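Local coordinates for Alr3699 protein (Nostoc sp., PDB 4XSO) that is of unassigned function but belongs to the GT-B glycosyltransferases, whose fold pairs two Rossmann-like domains, at residues D128-E133 / T138-A143; K176-G181 / N374-E379; Q278-C283 / I300-L305; F329-T332 / Q337-A340. One frame throughout, in Å; residues are numbered along the deposited sequence.

Contact 1. Residues D128-E133 / T138-A143; sequences DILSPE and TNLRVA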
loop_
_atom_site.group_PDB
_atom_site.type_symbol
_atom_site.label_atom_id
_atom_site.label_comp_id
_atom_site.label_asym_id
_atom_site.label_seq_id
_atom_site.Cartn_x
_atom_site.Cartn_y
_atom_site.Cartn_z
ATOM N N ASP A 128 -13.734 -17.529 0.948
ATOM C CA ASP A 128 -12.912 -18.523 1.686
ATOM C C ASP A 128 -13.425 -18.684 3.112
ATOM O O ASP A 128 -14.079 -17.793 3.660
ATOM C CB ASP A 128 -11.454 -18.083 1.814
ATOM C CG ASP A 128 -10.786 -17.747 0.462
ATOM O OD1 ASP A 128 -10.815 -18.605 -0.420
ATOM O OD2 ASP A 128 -10.195 -16.650 0.329
ATOM N N ILE A 129 -13.123 -19.834 3.685
ATOM C CA ILE A 129 -13.208 -20.041 5.130
ATOM C C ILE A 129 -11.828 -19.616 5.627
ATOM O O ILE A 129 -10.835 -20.221 5.236
ATOM C CB ILE A 129 -13.516 -21.501 5.458
ATOM C CG1 ILE A 129 -14.934 -21.832 4.987
ATOM C CG2 ILE A 129 -13.346 -21.812 6.970
ATOM C CD1 ILE A 129 -15.327 -23.259 5.323
ATOM N N LEU A 130 -11.775 -18.510 6.350
ATOM C CA LEU A 130 -10.553 -17.917 6.864
ATOM C C LEU A 130 -10.009 -18.742 8.050
ATOM O O LEU A 130 -10.025 -18.307 9.173
ATOM C CB LEU A 130 -10.840 -16.477 7.281
ATOM C CG LEU A 130 -11.070 -15.619 6.049
ATOM C CD1 LEU A 130 -11.536 -14.247 6.398
ATOM C CD2 LEU A 130 -9.805 -15.538 5.216
ATOM N N SER A 131 -9.597 -19.966 7.771
ATOM C CA SER A 131 -9.099 -20.840 8.849
ATOM C C SER A 131 -7.575 -20.730 9.000
ATOM O O SER A 131 -6.832 -20.730 8.017
ATOM C CB SER A 131 -9.529 -22.303 8.621
ATOM O OG SER A 131 -8.675 -23.234 9.260
ATOM N N PRO A 132 -7.109 -20.670 10.256
ATOM C CA PRO A 132 -5.670 -20.737 10.493
ATOM C C PRO A 132 -5.028 -22.066 10.098
ATOM O O PRO A 132 -3.822 -22.170 10.152
ATOM C CB PRO A 132 -5.518 -20.487 12.018
ATOM C CG PRO A 132 -6.878 -20.278 12.563
ATOM C CD PRO A 132 -7.887 -20.647 11.508
ATOM N N GLU A 133 -5.809 -23.067 9.703
ATOM C CA GLU A 133 -5.247 -24.291 9.117
ATOM C C GLU A 133 -4.861 -24.142 7.652
ATOM O O GLU A 133 -4.001 -24.878 7.171
ATOM C CB GLU A 133 -6.220 -25.442 9.289
ATOM C CG GLU A 133 -5.671 -26.770 8.788
ATOM C CD GLU A 133 -4.513 -27.351 9.658
ATOM O OE1 GLU A 133 -4.086 -26.704 10.675
ATOM O OE2 GLU A 133 -4.051 -28.476 9.293
ATOM N N THR A 138 -0.555 -14.307 9.722
ATOM C CA THR A 138 -0.252 -13.009 9.150
ATOM C C THR A 138 -1.298 -12.586 8.140
ATOM O O THR A 138 -1.901 -11.546 8.318
ATOM C CB THR A 138 1.169 -12.983 8.486
ATOM O OG1 THR A 138 2.135 -12.789 9.513
ATOM C CG2 THR A 138 1.348 -11.826 7.474
ATOM N N ASN A 139 -1.490 -13.396 7.103
ATOM C CA ASN A 139 -2.475 -13.108 6.073
ATOM C C ASN A 139 -3.854 -12.910 6.690
ATOM O O ASN A 139 -4.571 -12.022 6.277
ATOM C CB ASN A 139 -2.518 -14.207 4.986
ATOM C CG ASN A 139 -1.301 -14.173 4.081
ATOM O OD1 ASN A 139 -0.474 -15.108 4.029
ATOM N ND2 ASN A 139 -1.165 -13.076 3.383
ATOM N N LEU A 140 -4.207 -13.714 7.682
ATOM C CA LEU A 140 -5.528 -13.596 8.311
ATOM C C LEU A 140 -5.700 -12.292 9.046
ATOM O O LEU A 140 -6.743 -11.624 8.897
ATOM C CB LEU A 140 -5.806 -14.726 9.301
ATOM C CG LEU A 140 -6.012 -16.125 8.746
ATOM C CD1 LEU A 140 -6.590 -16.981 9.875
ATOM C CD2 LEU A 140 -6.895 -16.169 7.516
ATOM N N ARG A 141 -4.719 -11.964 9.886
ATOM C CA ARG A 141 -4.729 -10.705 10.627
ATOM C C ARG A 141 -4.840 -9.483 9.677
ATOM O O ARG A 141 -5.591 -8.571 9.921
ATOM C CB ARG A 141 -3.465 -10.553 11.513
ATOM C CG ARG A 141 -3.404 -11.330 12.833
ATOM C CD ARG A 141 -4.781 -11.540 13.465
ATOM N NE ARG A 141 -4.735 -11.878 14.892
ATOM C CZ ARG A 141 -4.654 -13.109 15.405
ATOM N NH1 ARG A 141 -4.594 -14.200 14.628
ATOM N NH2 ARG A 141 -4.625 -13.236 16.721
ATOM N N VAL A 142 -4.080 -9.499 8.606
ATOM C CA VAL A 142 -4.022 -8.397 7.667
ATOM C C VAL A 142 -5.375 -8.271 6.962
ATOM O O VAL A 142 -5.991 -7.226 6.985
ATOM C CB VAL A 142 -2.864 -8.601 6.680
ATOM C CG1 VAL A 142 -2.954 -7.638 5.483
ATOM C CG2 VAL A 142 -1.558 -8.324 7.409
ATOM N N ALA A 143 -5.837 -9.353 6.365
ATOM C CA ALA A 143 -7.159 -9.410 5.758
ATOM C C ALA A 143 -8.282 -8.922 6.683
ATOM O O ALA A 143 -9.037 -8.028 6.353
ATOM C CB ALA A 143 -7.428 -10.839 5.292
#
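Leu130 and Leu140 meet side by side, their side chains lying alongside with opposite headings. Each sends its CB toward the other segment. The touching branch is CD2 on both, and Leu130 CD2 lies 3.8 Å from Leu140 CD2. The same methyl of Leu140 also reaches back along its partner, with Leu140 CD2 4.0 Å from Leu130 CB. The second branch of Leu140 has a different job. Leu140 CD1 is laid against the backbone of the loop, 3.7 Å from Leu130 O and 3.7 Å from Pro132 N. The ring of Pro132 adds a looser touch, CD to Leu140 CD1 at 4.2 Å. The fork of Leu140 is thus split between a leucine side chain and a bend of main chain. In Leu140, CG stands anti to the carbonyl carbon (chi1 -69°), and the chain reaches out from the helix to the loop.

The loop is shaped by local turns. Leu130 is the centre of an inverse gamma turn, whose closing bond from Ser131 N to Ile129 O is weak. Ser131 OG then accepts from Glu133 N at 2.9 Å, which makes an ST turn. The side chains meet by apolar packing, and Leu140 CD1 also rests on polar main-chain atoms.

The contact joins the loop after strand 122-126 to the first turns of helix 137-150, in the N-terminal Rossmann-like domain. Leu130 also touches Gln105 of helix 105-118 and Phe165 of helix 159-167, while Phe135 packs on Leu140. Val142 packs on Val109 of helix 105-118 and on Ile117 of the second subunit.

Contact 2. Residues K176-G181 / N374-E379; sequences KVIYNG and NQQIAE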
loop_
_atom_site.group_PDB
_atom_site.type_symbol
_atom_site.label_atom_id
_atom_site.label_comp_id
_atom_site.label_asym_id
_atom_site.label_seq_id
_atom_site.Cartn_x
_atom_site.Cartn_y
_atom_site.Cartn_z
ATOM N N LYS A 176 -22.809 -9.934 5.316
ATOM C CA LYS A 176 -24.066 -10.335 4.801
ATOM C C LYS A 176 -23.794 -11.602 4.016
ATOM O O LYS A 176 -22.894 -11.611 3.174
ATOM C CB LYS A 176 -24.601 -9.312 3.824
ATOM C CG LYS A 176 -25.982 -9.756 3.297
ATOM C CD LYS A 176 -26.698 -8.720 2.458
ATOM C CE LYS A 176 -27.748 -9.419 1.578
ATOM N NZ LYS A 176 -28.752 -10.236 2.317
ATOM N N VAL A 177 -24.622 -12.622 4.162
ATOM C CA VAL A 177 -24.436 -13.842 3.438
ATOM C C VAL A 177 -25.179 -13.739 2.097
ATOM O O VAL A 177 -26.310 -13.384 2.117
ATOM C CB VAL A 177 -24.918 -15.107 4.204
ATOM C CG1 VAL A 177 -24.958 -16.304 3.327
ATOM C CG2 VAL A 177 -24.026 -15.381 5.439
ATOM N N ILE A 178 -24.521 -13.983 0.976
ATOM C CA ILE A 178 -25.210 -14.069 -0.339
ATOM C C ILE A 178 -24.590 -15.279 -1.004
ATOM O O ILE A 178 -23.398 -15.347 -1.213
ATOM C CB ILE A 178 -25.029 -12.845 -1.228
ATOM C CG1 ILE A 178 -25.584 -11.602 -0.574
ATOM C CG2 ILE A 178 -25.747 -13.035 -2.580
ATOM C CD1 ILE A 178 -25.409 -10.382 -1.430
ATOM N N TYR A 179 -25.440 -16.266 -1.330
ATOM C CA TYR A 179 -24.997 -17.562 -1.844
ATOM C C TYR A 179 -24.627 -17.349 -3.336
ATOM O O TYR A 179 -25.011 -16.373 -3.927
ATOM C CB TYR A 179 -26.158 -18.547 -1.649
ATOM C CG TYR A 179 -26.425 -18.949 -0.196
ATOM C CD1 TYR A 179 -25.396 -19.508 0.574
ATOM C CD2 TYR A 179 -27.703 -18.904 0.379
ATOM C CE1 TYR A 179 -25.592 -19.923 1.895
ATOM C CE2 TYR A 179 -27.899 -19.345 1.740
ATOM C CZ TYR A 179 -26.836 -19.858 2.481
ATOM O OH TYR A 179 -26.926 -20.324 3.859
ATOM N N ASN A 180 -23.863 -18.278 -3.917
ATOM C CA ASN A 180 -23.601 -18.377 -5.346
ATOM C C ASN A 180 -24.938 -18.589 -6.103
ATOM O O ASN A 180 -25.902 -19.228 -5.615
ATOM C CB ASN A 180 -22.662 -19.553 -5.628
ATOM C CG ASN A 180 -21.209 -19.326 -5.210
ATOM O OD1 ASN A 180 -20.874 -18.522 -4.329
ATOM N ND2 ASN A 180 -20.351 -20.126 -5.766
ATOM N N GLY A 181 -25.031 -18.011 -7.277
ATOM C CA GLY A 181 -26.263 -18.161 -8.088
ATOM C C GLY A 181 -25.952 -19.015 -9.314
ATOM O O GLY A 181 -24.814 -19.074 -9.718
ATOM N N ASN A 374 -28.596 -12.267 -8.091
ATOM C CA ASN A 374 -28.196 -10.958 -8.676
ATOM C C ASN A 374 -29.005 -9.800 -8.125
ATOM O O ASN A 374 -28.436 -8.730 -7.906
ATOM C CB ASN A 374 -28.302 -10.943 -10.194
ATOM C CG ASN A 374 -27.192 -11.669 -10.855
ATOM O OD1 ASN A 374 -26.112 -11.939 -10.250
ATOM N ND2 ASN A 374 -27.433 -12.023 -12.116
ATOM N N GLN A 375 -30.297 -10.022 -7.831
ATOM C CA GLN A 375 -31.134 -9.000 -7.186
ATOM C C GLN A 375 -30.585 -8.663 -5.788
ATOM O O GLN A 375 -30.493 -7.499 -5.392
ATOM C CB GLN A 375 -32.567 -9.464 -7.028
ATOM C CG GLN A 375 -33.239 -9.721 -8.363
ATOM C CD GLN A 375 -34.693 -10.236 -8.304
ATOM O OE1 GLN A 375 -35.133 -10.900 -7.340
ATOM N NE2 GLN A 375 -35.434 -9.958 -9.377
ATOM N N GLN A 376 -30.245 -9.685 -5.031
ATOM C CA GLN A 376 -29.673 -9.448 -3.689
ATOM C C GLN A 376 -28.374 -8.621 -3.771
ATOM O O GLN A 376 -28.157 -7.643 -3.033
ATOM C CB GLN A 376 -29.389 -10.807 -3.052
ATOM C CG GLN A 376 -30.658 -11.472 -2.639
ATOM C CD GLN A 376 -30.421 -12.881 -2.154
ATOM O OE1 GLN A 376 -29.275 -13.310 -1.868
ATOM N NE2 GLN A 376 -31.505 -13.631 -2.068
ATOM N N ILE A 377 -27.478 -9.014 -4.666
ATOM C CA ILE A 377 -26.262 -8.239 -4.851
ATOM C C ILE A 377 -26.572 -6.760 -5.219
ATOM O O ILE A 377 -26.024 -5.838 -4.609
ATOM C CB ILE A 377 -25.355 -8.935 -5.899
ATOM C CG1 ILE A 377 -24.817 -10.266 -5.326
ATOM C CG2 ILE A 377 -24.217 -8.034 -6.299
ATOM C CD1 ILE A 377 -23.958 -11.069 -6.284
ATOM N N ALA A 378 -27.440 -6.549 -6.213
ATOM C CA ALA A 378 -27.800 -5.192 -6.689
ATOM C C ALA A 378 -28.415 -4.376 -5.526
ATOM O O ALA A 378 -28.019 -3.261 -5.287
ATOM C CB ALA A 378 -28.818 -5.279 -7.818
ATOM N N GLU A 379 -29.357 -4.960 -4.786
ATOM C CA GLU A 379 -29.946 -4.274 -3.626
ATOM C C GLU A 379 -28.897 -3.964 -2.609
ATOM O O GLU A 379 -28.831 -2.841 -2.063
ATOM C CB GLU A 379 -31.070 -5.088 -2.980
ATOM C CG GLU A 379 -32.232 -5.140 -3.990
ATOM C CD GLU A 379 -33.512 -5.867 -3.551
ATOM O OE1 GLU A 379 -33.652 -6.258 -2.376
ATOM O OE2 GLU A 379 -34.390 -6.067 -4.431
HETATM O O HOH W 1 -28.295 -15.689 -0.905
#
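Ile178, just after strand 175-177, reaches to helix 370-382, where it meets Gln376 and Ile377. Its CB points toward the helix and divides into two branches. Ile178 CG2 lies 3.6 Å from Gln376 OE1 and 4.0 Å from Ile377 CG1. The other branch has CG1 anti to the carbonyl carbon (chi1 -61°), and it carries CD1 out to the helix. There Ile178 CD1 sits 3.9 Å from Ile377 CG1 and 4.1 Å from Ile377 N. The two isoleucines cross at a slant, while the amide end of Gln376 runs alongside Ile178, heading the other way. Beyond CG the glutamine chain is extended, which carries its amide past the isoleucine.

At that end a water joins the segments. It accepts from Tyr179 N at 2.9 Å and donates to Gln376 OE1 at 2.7 Å. Ile373 and Thr380 of the same helix also touch Ile178, and Ile28 of helix 20-29 packs on Ile377. The C-terminal helix thus lies against the N-terminal domain, the familiar crossing-back of GT-B proteins.

The isoleucine pair gives a buried, water-excluding core. Beside it the bridging water satisfies Tyr179 N and Gln376 OE1, since the segments make no direct polar bond.

Contact 3. Residues Q278-C283 / I300-L305; sequences QLMAAC and IVEAML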
loop_
_atom_site.group_PDB
_atom_site.type_symbol
_atom_site.label_atom_id
_atom_site.label_comp_id
_atom_site.label_asym_id
_atom_site.label_seq_id
_atom_site.Cartn_x
_atom_site.Cartn_y
_atom_site.Cartn_z
ATOM N N GLN A 278 -25.320 -32.630 -17.765
ATOM C CA GLN A 278 -25.770 -33.824 -18.439
ATOM C C GLN A 278 -25.239 -35.120 -17.784
ATOM O O GLN A 278 -25.971 -36.094 -17.603
ATOM C CB GLN A 278 -25.307 -33.790 -19.909
ATOM C CG GLN A 278 -25.983 -32.711 -20.780
ATOM C CD GLN A 278 -25.629 -31.302 -20.357
ATOM O OE1 GLN A 278 -24.464 -30.994 -19.969
ATOM N NE2 GLN A 278 -26.612 -30.397 -20.465
ATOM N N LEU A 279 -23.938 -35.126 -17.510
ATOM C CA LEU A 279 -23.329 -36.217 -16.752
ATOM C C LEU A 279 -24.019 -36.434 -15.450
ATOM O O LEU A 279 -24.314 -37.552 -15.131
ATOM C CB LEU A 279 -21.842 -35.945 -16.535
ATOM C CG LEU A 279 -21.074 -36.166 -17.826
ATOM C CD1 LEU A 279 -19.697 -35.518 -17.692
ATOM C CD2 LEU A 279 -20.922 -37.645 -18.189
ATOM N N MET A 280 -24.272 -35.351 -14.696
ATOM C CA MET A 280 -25.012 -35.440 -13.405
ATOM C C MET A 280 -26.388 -36.131 -13.590
ATOM O O MET A 280 -26.808 -37.037 -12.867
ATOM C CB MET A 280 -25.180 -34.041 -12.835
ATOM C CG MET A 280 -23.910 -33.366 -12.264
ATOM S SD MET A 280 -24.225 -31.827 -11.376
ATOM C CE MET A 280 -22.548 -31.685 -10.714
ATOM N N ALA A 281 -27.104 -35.680 -14.605
ATOM C CA ALA A 281 -28.381 -36.243 -14.937
ATOM C C ALA A 281 -28.276 -37.722 -15.197
ATOM O O ALA A 281 -29.179 -38.475 -14.828
ATOM C CB ALA A 281 -29.005 -35.542 -16.141
ATOM N N ALA A 282 -27.182 -38.168 -15.791
ATOM C CA ALA A 282 -27.049 -39.570 -16.023
ATOM C C ALA A 282 -26.637 -40.401 -14.811
ATOM O O ALA A 282 -26.652 -41.587 -14.894
ATOM C CB ALA A 282 -26.117 -39.801 -17.150
ATOM N N CYS A 283 -26.269 -39.779 -13.703
ATOM C CA CYS A 283 -25.954 -40.516 -12.462
ATOM C C CYS A 283 -27.264 -40.900 -11.795
ATOM O O CYS A 283 -28.352 -40.401 -12.169
ATOM C CB CYS A 283 -25.152 -39.623 -11.549
ATOM S SG CYS A 283 -23.515 -39.354 -12.243
ATOM N N ILE A 300 -22.685 -29.531 -5.171
ATOM C CA ILE A 300 -23.799 -29.990 -4.382
ATOM C C ILE A 300 -25.028 -29.227 -4.938
ATOM O O ILE A 300 -26.003 -29.812 -5.284
ATOM C CB ILE A 300 -23.598 -29.666 -2.915
ATOM C CG1 ILE A 300 -22.385 -30.443 -2.356
ATOM C CG2 ILE A 300 -24.863 -29.974 -2.124
ATOM C CD1 ILE A 300 -22.016 -30.001 -0.922
ATOM N N VAL A 301 -24.972 -27.925 -4.996
ATOM C CA VAL A 301 -26.093 -27.165 -5.633
ATOM C C VAL A 301 -26.392 -27.580 -7.060
ATOM O O VAL A 301 -27.535 -27.696 -7.444
ATOM C CB VAL A 301 -25.862 -25.649 -5.557
ATOM C CG1 VAL A 301 -27.024 -24.887 -6.248
ATOM C CG2 VAL A 301 -25.763 -25.234 -4.120
ATOM N N GLU A 302 -25.373 -27.872 -7.847
ATOM C CA GLU A 302 -25.595 -28.265 -9.235
ATOM C C GLU A 302 -26.343 -29.569 -9.325
ATOM O O GLU A 302 -27.276 -29.691 -10.087
ATOM C CB GLU A 302 -24.284 -28.309 -10.012
ATOM C CG GLU A 302 -23.835 -26.878 -10.227
ATOM C CD GLU A 302 -22.526 -26.749 -10.951
ATOM O OE1 GLU A 302 -21.558 -27.415 -10.525
ATOM O OE2 GLU A 302 -22.480 -25.925 -11.896
ATOM N N ALA A 303 -25.979 -30.492 -8.453
ATOM C CA ALA A 303 -26.614 -31.799 -8.414
ATOM C C ALA A 303 -28.099 -31.681 -8.056
ATOM O O ALA A 303 -28.958 -32.337 -8.650
ATOM C CB ALA A 303 -25.860 -32.659 -7.415
ATOM N N MET A 304 -28.376 -30.790 -7.109
ATOM C CA MET A 304 -29.729 -30.538 -6.618
ATOM C C MET A 304 -30.560 -29.931 -7.770
ATOM O O MET A 304 -31.677 -30.351 -8.045
ATOM C CB MET A 304 -29.672 -29.603 -5.405
ATOM C CG MET A 304 -29.033 -30.214 -4.149
ATOM S SD MET A 304 -28.893 -29.065 -2.725
ATOM C CE MET A 304 -30.318 -29.665 -1.993
ATOM N N LEU A 305 -30.009 -28.959 -8.455
ATOM C CA LEU A 305 -30.717 -28.322 -9.576
ATOM C C LEU A 305 -30.926 -29.307 -10.671
ATOM O O LEU A 305 -31.855 -29.131 -11.491
ATOM C CB LEU A 305 -29.896 -27.135 -10.090
ATOM C CG LEU A 305 -29.891 -25.914 -9.202
ATOM C CD1 LEU A 305 -28.805 -24.958 -9.657
ATOM C CD2 LEU A 305 -31.226 -25.250 -9.230
#
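Between segments 278-283 and 300-305 the nearest CA atoms are those of Met280 and Ala303, 6.4 Å apart. Met280 does the reaching. Its CB points toward the other helix, and its chain is extended beyond CG. With CG anti to the carbonyl carbon (chi1 -72°), an extended chi2 carries the sulfur to the surface of the second helix. An extended chi3 then sends CE on past Glu302 CB. The sulfur lands on backbone as much as on side chains. Met280 SD is 3.7 Å from Glu302 C and 3.7 Å from Ala303 N, the two atoms of one peptide bond. Beside this, Met280 SD lies 3.8 Å from Glu302 CB. The terminal methyl continues on the same residue, with Met280 CE 3.9 Å from Glu302 CB.

Both helices belong to the C-terminal Rossmann-like domain of the GT-B fold. Strand 285-287 follows the first helix and precedes the second in the chain. It is an inner strand of the parallel sheet, so the contact packs together the helices before and after it.

Glu302 offers the methionine its CB, while its carboxylate is engaged away from the sulfur. There OE2 is hydrogen-bonded to Tyr187 OH. Met280 and Glu302 cross at an angle. Ala303 has a small side chain, and Met280 SD stands 4.4 Å from its CB in a looser apolar touch. Phe212 of strand 207-212 also packs on Met280 and on Leu279. On the far helix, Val301 touches Phe368 and Leu305 touches Ala364, both of helix 350-368.

Contact 4. Residues F329-T332 / Q337-A340; sequences FLTT and QELA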
loop_
_atom_site.group_PDB
_atom_site.type_symbol
_atom_site.label_atom_id
_atom_site.label_comp_id
_atom_site.label_asym_id
_atom_site.label_seq_id
_atom_site.Cartn_x
_atom_site.Cartn_y
_atom_site.Cartn_z
ATOM N N PHE A 329 -28.414 -35.946 1.461
ATOM C CA PHE A 329 -27.849 -36.701 2.581
ATOM C C PHE A 329 -26.536 -36.103 2.968
ATOM O O PHE A 329 -25.784 -35.574 2.121
ATOM C CB PHE A 329 -27.625 -38.146 2.228
ATOM C CG PHE A 329 -28.856 -38.837 1.708
ATOM C CD1 PHE A 329 -29.777 -39.362 2.556
ATOM C CD2 PHE A 329 -29.071 -38.924 0.339
ATOM C CE1 PHE A 329 -30.898 -40.010 2.094
ATOM C CE2 PHE A 329 -30.201 -39.522 -0.139
ATOM C CZ PHE A 329 -31.103 -40.078 0.730
ATOM N N LEU A 330 -26.236 -36.226 4.253
ATOM C CA LEU A 330 -25.014 -35.669 4.797
ATOM C C LEU A 330 -24.356 -36.782 5.564
ATOM O O LEU A 330 -25.021 -37.457 6.288
ATOM C CB LEU A 330 -25.255 -34.515 5.742
ATOM C CG LEU A 330 -25.845 -33.261 5.121
ATOM C CD1 LEU A 330 -26.207 -32.275 6.236
ATOM C CD2 LEU A 330 -24.865 -32.695 4.119
ATOM N N THR A 331 -23.059 -36.950 5.399
ATOM C CA THR A 331 -22.292 -37.952 6.143
ATOM C C THR A 331 -21.000 -37.372 6.688
ATOM O O THR A 331 -20.445 -36.419 6.145
ATOM C CB THR A 331 -21.889 -39.098 5.207
ATOM O OG1 THR A 331 -21.118 -38.554 4.133
ATOM C CG2 THR A 331 -23.102 -39.761 4.645
ATOM N N THR A 332 -20.483 -38.005 7.737
ATOM C CA THR A 332 -19.282 -37.537 8.388
ATOM C C THR A 332 -18.104 -37.535 7.465
ATOM O O THR A 332 -17.795 -38.543 6.913
ATOM C CB THR A 332 -18.933 -38.499 9.518
ATOM O OG1 THR A 332 -20.074 -38.629 10.385
ATOM C CG2 THR A 332 -17.713 -38.008 10.267
ATOM N N GLN A 337 -17.826 -45.924 5.328
ATOM C CA GLN A 337 -18.929 -46.849 5.572
ATOM C C GLN A 337 -20.272 -46.112 5.651
ATOM O O GLN A 337 -21.315 -46.635 5.233
ATOM C CB GLN A 337 -18.717 -47.736 6.817
ATOM C CG GLN A 337 -19.903 -48.698 7.019
ATOM C CD GLN A 337 -19.896 -49.857 6.030
ATOM O OE1 GLN A 337 -18.893 -50.562 5.931
ATOM N NE2 GLN A 337 -21.018 -50.066 5.289
ATOM N N GLU A 338 -20.265 -44.919 6.207
ATOM C CA GLU A 338 -21.477 -44.119 6.273
ATOM C C GLU A 338 -21.917 -43.738 4.833
ATOM O O GLU A 338 -23.139 -43.780 4.478
ATOM C CB GLU A 338 -21.223 -42.927 7.173
ATOM C CG GLU A 338 -22.430 -42.068 7.495
ATOM C CD GLU A 338 -22.088 -40.919 8.452
ATOM O OE1 GLU A 338 -20.961 -40.856 9.036
ATOM O OE2 GLU A 338 -22.977 -40.081 8.631
ATOM N N LEU A 339 -20.937 -43.463 3.979
ATOM C CA LEU A 339 -21.241 -43.130 2.554
ATOM C C LEU A 339 -21.868 -44.349 1.878
ATOM O O LEU A 339 -22.834 -44.230 1.127
ATOM C CB LEU A 339 -19.957 -42.674 1.831
ATOM C CG LEU A 339 -20.028 -42.494 0.309
ATOM C CD1 LEU A 339 -21.169 -41.531 -0.067
ATOM C CD2 LEU A 339 -18.690 -41.968 -0.177
ATOM N N ALA A 340 -21.370 -45.556 2.192
ATOM C CA ALA A 340 -21.897 -46.772 1.565
ATOM C C ALA A 340 -23.317 -47.036 2.029
ATOM O O ALA A 340 -24.209 -47.489 1.254
ATOM C CB ALA A 340 -21.014 -47.983 1.854
#
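This is a polar contact between the turn after a strand and a helix start, made by one glutamate gripping a threonine. Glu338, near the beginning of helix 336-348, reaches back to Thr332, just past strand 329-331. That strand is one of the two outermost strands of the C-terminal sheet within this chain. Glu338 OE1 accepts twice from Thr332. Thr332 OG1 donates to Glu338 OE1 at 2.8 Å, on its syn lone pair. The backbone Thr332 N donates to Glu338 OE1 at 3.2 Å, coming from above the carboxylate plane, 59° out of it. A weak third bond runs from Thr332 N to Glu338 OE2 at 3.4 Å. The two bonds to OE1 probably restrict rotation of the carboxylate, and the weak one to OE2 adds little.

The glutamate gets there by a straight reach: CG is anti to the backbone N (chi1 -173°), and the chain stays extended beyond it. On the way it passes Thr331. The methyl Thr331 CG2 rests 3.7 Å from Glu338 CG, and Thr331 CB lies 3.7 Å from Glu338 OE2. Thr331 and Glu338 lie alongside, pointing opposite ways.

Thr331 also touches Val311 of strand 310-313 and Ile342 one turn farther along the helix. Backbone bonds from Phe329 and Thr331 to Ala312 hold strand 329-331 beside strand 310-313. Leu339 packs on Val311 and on Ala227 of helix 221-228.

How the contacts relate
From the N terminus, contact 1 comes first. It closes a short loop between strand 122-126 and helix 137-150 in the N-terminal domain. Contact 2 opens next, at the end of the last strand of that domain's sheet. It closes only at the C-terminal helix, after the whole second domain has been built, and so joins that helix to the N-terminal domain. Contacts 3 and 4 both nest inside this long loop, one after the other, and none of the loops cross. Within the second domain, contact 3 joins the helices flanking strand 285-287, and contact 4 ties an edge strand to the helix that follows it. Their centres are about 18 Å apart.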